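Local atomic coordinates of FixK2 protein (Bradyrhizobium japonicum, PDB entry 4I2O), a protein that probably acts as a DNA-binding transcription factor of the CRP/FNR superfamily, linked to the regulation of nitrogen fixation. Residues R70-K73 with R79-I82; T156-V161 with S203-Q208. The protein carries 1 engineered substitution. One frame throughout, in Å; residues are numbered along the deposited sequence.

Interaction 1. Residues R70-K73 with R79-I82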
# COMPACT_ATOMS: atom_id res chain seq x y z
N ARG A 70 -0.75 -5.00 -15.75
CA ARG A 70 -0.65 -3.91 -14.75
C ARG A 70 -1.95 -3.74 -13.98
O ARG A 70 -3.02 -3.81 -14.58
CB ARG A 70 -0.27 -2.59 -15.46
CG ARG A 70 -1.23 -2.21 -16.60
CD ARG A 70 -0.85 -0.83 -17.33
NE ARG A 70 -1.71 -0.67 -18.49
CZ ARG A 70 -1.34 -0.88 -19.76
NH1 ARG A 70 -0.07 -1.10 -20.11
NH2 ARG A 70 -2.24 -0.80 -20.72
N SER A 71 -1.86 -3.50 -12.67
CA SER A 71 -3.02 -3.23 -11.82
C SER A 71 -2.89 -1.77 -11.42
O SER A 71 -1.80 -1.37 -11.03
CB SER A 71 -3.01 -4.08 -10.51
OG SER A 71 -3.35 -5.45 -10.79
N TYR A 72 -3.98 -1.00 -11.54
CA TYR A 72 -3.91 0.44 -11.31
C TYR A 72 -5.21 1.06 -10.85
O TYR A 72 -6.31 0.44 -10.91
CB TYR A 72 -3.46 1.12 -12.61
CG TYR A 72 -4.45 0.91 -13.68
CD1 TYR A 72 -5.50 1.79 -13.87
CD2 TYR A 72 -4.38 -0.25 -14.48
CE1 TYR A 72 -6.46 1.57 -14.85
CE2 TYR A 72 -5.32 -0.49 -15.43
CZ TYR A 72 -6.35 0.40 -15.62
OH TYR A 72 -7.27 0.13 -16.59
N LYS A 73 -5.10 2.28 -10.32
CA LYS A 73 -6.27 3.05 -9.95
C LYS A 73 -6.19 4.33 -10.73
O LYS A 73 -5.09 4.83 -10.94
CB LYS A 73 -6.25 3.39 -8.45
CG LYS A 73 -6.39 2.15 -7.54
CD LYS A 73 -6.44 2.49 -6.04
CE LYS A 73 -7.86 2.79 -5.60
NZ LYS A 73 -8.75 1.58 -5.57
N ARG A 79 -5.10 10.97 -14.20
CA ARG A 79 -3.91 10.54 -13.48
C ARG A 79 -4.02 9.09 -13.05
O ARG A 79 -5.10 8.65 -12.69
CB ARG A 79 -3.78 11.42 -12.21
CG ARG A 79 -3.18 12.84 -12.52
CD ARG A 79 -3.23 13.57 -11.12
NE ARG A 79 -4.59 14.05 -10.88
CZ ARG A 79 -4.97 14.66 -9.76
NH1 ARG A 79 -4.08 14.85 -8.79
NH2 ARG A 79 -6.23 15.09 -9.61
N ARG A 80 -2.92 8.35 -13.07
CA ARG A 80 -2.99 6.90 -12.88
C ARG A 80 -1.85 6.43 -11.97
O ARG A 80 -0.72 6.87 -12.17
CB ARG A 80 -2.79 6.19 -14.25
CG ARG A 80 -2.76 4.69 -14.06
CD ARG A 80 -2.66 4.04 -15.48
NE ARG A 80 -1.32 4.27 -16.00
CZ ARG A 80 -0.80 3.64 -17.06
NH1 ARG A 80 -1.47 2.61 -17.60
NH2 ARG A 80 0.41 3.97 -17.50
N GLN A 81 -2.15 5.65 -10.93
CA GLN A 81 -1.14 5.04 -10.09
C GLN A 81 -1.21 3.56 -10.42
O GLN A 81 -2.27 2.91 -10.23
CB GLN A 81 -1.43 5.27 -8.57
CG GLN A 81 -0.44 4.49 -7.72
CD GLN A 81 0.97 4.98 -7.86
OE1 GLN A 81 1.22 6.21 -7.86
NE2 GLN A 81 1.93 4.03 -7.90
N ILE A 82 -0.10 3.02 -10.95
CA ILE A 82 0.01 1.55 -11.05
C ILE A 82 0.48 0.96 -9.68
O ILE A 82 1.57 1.32 -9.13
CB ILE A 82 1.00 1.21 -12.19
CG1 ILE A 82 0.30 1.49 -13.52
CG2 ILE A 82 1.31 -0.32 -12.12
CD1 ILE A 82 1.25 1.37 -14.76
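Lys73 and Gln81 form an antiparallel hydrogen-bonded pair: Lys73 N gives its hydrogen to Gln81 O (2.9 Å) and Gln81 N returns one to Lys73 O (3.1 Å), both nearly straight. Tyr72 and Ile82 make the adjoining non-hydrogen-bonded pair, and on their face of the hairpin Tyr72 CB rests on Ile82 CG1 at 3.9 Å. With CG placed between the backbone N and carbonyl carbon (chi1 63°), the Tyr72 ring turns so that its CD1 lies 4.0 Å from Arg80 CD. Arg80 bends at chi3 (72°), which lays one guanidinium face over Ile82 CD1. The extended Arg70 side chain crosses that of Arg80 at about a right angle, with Arg70 NE 3.4 Å from Arg80 NH1, two donors that do not bond. Their like charges are offset by acids: Asp186 pairs with both arginines, Asp189 with Arg80, and Asp48 and Glu105 with Arg70. Were Arg80 an alanine, Asp189 would probably lose this charged mate and Ile82 CD1 its guanidinium cover. The hairpin edges the sheet of the cyclic-nucleotide-binding-type domain; strand 103-106 flanks strand 69-74, while helix 184-191, which carries Asp186 and Asp189, packs against Ile82 and Arg80.

Interaction 2. Residues T156-V161 with S203-Q208. With nucleotides of chain D; nucleotides of chain C.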
# COMPACT_ATOMS: atom_id res chain seq x y z
N THR A 156 13.56 9.69 -3.43
CA THR A 156 13.80 10.67 -4.52
C THR A 156 13.54 9.98 -5.85
O THR A 156 13.38 8.74 -5.95
CB THR A 156 15.23 11.17 -4.51
OG1 THR A 156 16.05 10.05 -4.81
CG2 THR A 156 15.65 11.71 -3.11
N ALA A 157 13.50 10.73 -6.92
CA ALA A 157 13.23 10.09 -8.23
C ALA A 157 14.31 9.02 -8.53
O ALA A 157 14.04 7.91 -8.99
CB ALA A 157 13.24 11.20 -9.33
N MET A 158 15.56 9.34 -8.27
CA MET A 158 16.59 8.32 -8.55
C MET A 158 16.49 7.08 -7.67
O MET A 158 16.63 5.93 -8.14
CB MET A 158 17.97 8.92 -8.45
CG MET A 158 19.14 7.91 -8.75
SD MET A 158 19.10 7.15 -10.44
CE MET A 158 19.80 8.57 -11.30
N GLU A 159 16.23 7.28 -6.38
CA GLU A 159 15.95 6.11 -5.52
C GLU A 159 14.81 5.26 -5.98
O GLU A 159 14.84 4.00 -5.82
CB GLU A 159 15.69 6.64 -4.06
CG GLU A 159 16.92 7.22 -3.40
CD GLU A 159 16.55 8.00 -2.12
OE1 GLU A 159 15.34 8.36 -1.95
OE2 GLU A 159 17.49 8.41 -1.38
N ARG A 160 13.74 5.88 -6.49
CA ARG A 160 12.62 5.12 -7.00
C ARG A 160 13.02 4.32 -8.21
O ARG A 160 12.64 3.15 -8.34
CB ARG A 160 11.45 6.03 -7.42
CG ARG A 160 10.89 6.89 -6.23
CD ARG A 160 9.82 7.84 -6.71
NE ARG A 160 9.52 8.73 -5.53
CZ ARG A 160 8.34 9.31 -5.28
NH1 ARG A 160 7.30 9.13 -6.09
NH2 ARG A 160 8.22 10.08 -4.18
N VAL A 161 13.75 4.94 -9.12
CA VAL A 161 14.15 4.19 -10.32
C VAL A 161 15.12 3.05 -10.03
O VAL A 161 14.99 1.95 -10.57
CB VAL A 161 14.76 5.18 -11.37
CG1 VAL A 161 15.39 4.39 -12.59
CG2 VAL A 161 13.61 6.09 -11.91
N SER A 203 18.94 7.37 -18.31
CA SER A 203 20.07 7.92 -19.08
C SER A 203 21.30 8.16 -18.23
O SER A 203 22.42 7.88 -18.64
CB SER A 203 19.70 9.23 -19.80
OG SER A 203 18.81 9.00 -20.89
N GLN A 204 21.09 8.71 -17.05
CA GLN A 204 22.18 8.95 -16.15
C GLN A 204 22.87 7.66 -15.69
O GLN A 204 24.12 7.63 -15.63
CB GLN A 204 21.63 9.76 -14.95
CG GLN A 204 22.64 10.20 -13.92
CD GLN A 204 21.97 10.97 -12.81
OE1 GLN A 204 20.83 11.45 -12.97
NE2 GLN A 204 22.63 11.06 -11.65
N LEU A 205 22.08 6.62 -15.39
CA LEU A 205 22.64 5.32 -14.92
C LEU A 205 23.45 4.70 -16.04
O LEU A 205 24.54 4.12 -15.80
CB LEU A 205 21.53 4.34 -14.46
CG LEU A 205 20.73 4.84 -13.25
CD1 LEU A 205 19.43 3.95 -13.03
CD2 LEU A 205 21.66 4.82 -12.02
N HIS A 206 22.94 4.83 -17.26
CA HIS A 206 23.68 4.37 -18.44
C HIS A 206 25.03 5.06 -18.59
O HIS A 206 26.07 4.42 -18.82
CB HIS A 206 22.85 4.59 -19.70
CG HIS A 206 23.54 4.11 -20.96
ND1 HIS A 206 23.90 4.96 -21.97
CD2 HIS A 206 23.93 2.87 -21.34
CE1 HIS A 206 24.51 4.27 -22.93
NE2 HIS A 206 24.53 3.00 -22.58
N THR A 207 25.02 6.39 -18.50
CA THR A 207 26.24 7.19 -18.73
C THR A 207 27.28 6.87 -17.65
O THR A 207 28.47 6.84 -17.92
CB THR A 207 25.91 8.70 -18.70
OG1 THR A 207 25.12 9.03 -19.86
CG2 THR A 207 27.17 9.53 -18.69
N GLN A 208 26.81 6.55 -16.44
CA GLN A 208 27.72 6.21 -15.33
C GLN A 208 28.23 4.76 -15.39
O GLN A 208 29.07 4.38 -14.57
CB GLN A 208 27.02 6.41 -13.98
CG GLN A 208 27.03 7.85 -13.46
CD GLN A 208 25.91 8.09 -12.47
OE1 GLN A 208 25.16 9.06 -12.59
NE2 GLN A 208 25.78 7.21 -11.48
P DA D 18 13.69 14.50 -7.57
OP1 DA D 18 13.42 13.40 -6.55
OP2 DA D 18 14.84 14.45 -8.42
O5' DA D 18 12.50 14.65 -8.62
C5' DA D 18 11.21 14.94 -8.03
C4' DA D 18 10.26 15.57 -9.04
O4' DA D 18 10.75 16.93 -9.36
C3' DA D 18 10.08 14.77 -10.34
O3' DA D 18 8.65 14.64 -10.41
C2' DA D 18 10.76 15.73 -11.34
C1' DA D 18 10.48 17.10 -10.74
N9 DA D 18 11.45 18.10 -11.27
C8 DA D 18 12.82 17.97 -11.42
N7 DA D 18 13.40 19.10 -11.87
C5 DA D 18 12.33 19.97 -12.08
C6 DA D 18 12.23 21.28 -12.55
N6 DA D 18 13.27 22.01 -12.94
N1 DA D 18 11.01 21.86 -12.55
C2 DA D 18 9.92 21.19 -12.15
N3 DA D 18 9.89 19.93 -11.68
C4 DA D 18 11.13 19.38 -11.68
P DT C 9 19.62 10.81 -24.12
OP1 DT C 9 20.89 10.49 -24.82
OP2 DT C 9 19.44 10.52 -22.68
O5' DT C 9 19.25 12.36 -24.25
C5' DT C 9 19.40 13.02 -25.57
C4' DT C 9 18.73 14.36 -25.38
O4' DT C 9 17.31 14.23 -25.10
C3' DT C 9 19.26 15.18 -24.20
O3' DT C 9 20.02 16.23 -24.81
C2' DT C 9 18.03 15.75 -23.54
C1' DT C 9 16.91 15.45 -24.51
N1 DT C 9 15.55 15.19 -23.94
C2 DT C 9 14.50 15.91 -24.51
O2 DT C 9 14.63 16.78 -25.39
N3 DT C 9 13.26 15.63 -24.01
C4 DT C 9 12.95 14.69 -23.04
O4 DT C 9 11.78 14.51 -22.69
C5 DT C 9 14.07 13.95 -22.50
C7 DT C 9 13.80 12.90 -21.42
C6 DT C 9 15.30 14.20 -23.00
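A small, mainly apolar helix-helix contact joins the start of helix 157-172 to the C-terminal part of helix 195-207 within the Crp-like helix-turn-helix domain, with no hydrogen bond across it. Helices 184-191 and 195-207 form the helix-turn-helix, the second being the recognition helix, as in CRP/FNR relatives. The two short segments run 74° apart, their axes no closer than 11.9 Å, and side chains bridge the separation. Met158 does most of this: CG stands anti to the backbone N (chi1 -179°), and the bend at chi2 (60°) brings SD to 3.8 Å from Leu205 CD2. The bend at chi3 turns its CE methyl to the amide end of the extended Gln204, 3.5 Å from OE1. Deeper in, Val161 CG1 touches Leu205 CD1 at 4.1 Å, the two side chains sliding past each other in opposite directions.

Both helices also meet DNA backbone. Thr156 and Glu159 form a capping box, Thr156 OG1 accepting from Glu159 N (3.2 Å) and Glu159 OE1 from Thr156 N (2.7 Å); beside this cap Ala157 N donates to phosphate oxygen OP1 of DA18 of chain D at 2.7 Å. Ser203 OG lies in hydrogen-bonding position by OP2 of DT9 of chain C, though so close that the length is doubtful. Farther back along helix 195-207, Ala201 receives both Met158 and Val161, while Leu211 of strand 211-213 and Leu230 pack on Leu205.

In the fold
Interaction 1 closes along the chain before interaction 2 opens, and the two belong to different parts of the protein: a hairpin of the cyclic-nucleotide-binding-type domain and a helix pair of the helix-turn-helix domain. The centres of interaction 1 and interaction 2 are about 22 Å apart; the nearest atoms of interactions 1 and 2 are about 7 Å apart, without touching. Between them in sequence runs the long helix 128-154. Helix 184-191 ties the hairpin to the DNA-binding domain of its own chain. Across the dimer, Arg79 of interaction 1 forms a salt bridge with Glu159 of the second subunit, a residue of interaction 2 there. The cyclic-nucleotide-binding-type domain of one subunit thus meets the DNA-contacting helix start of the other.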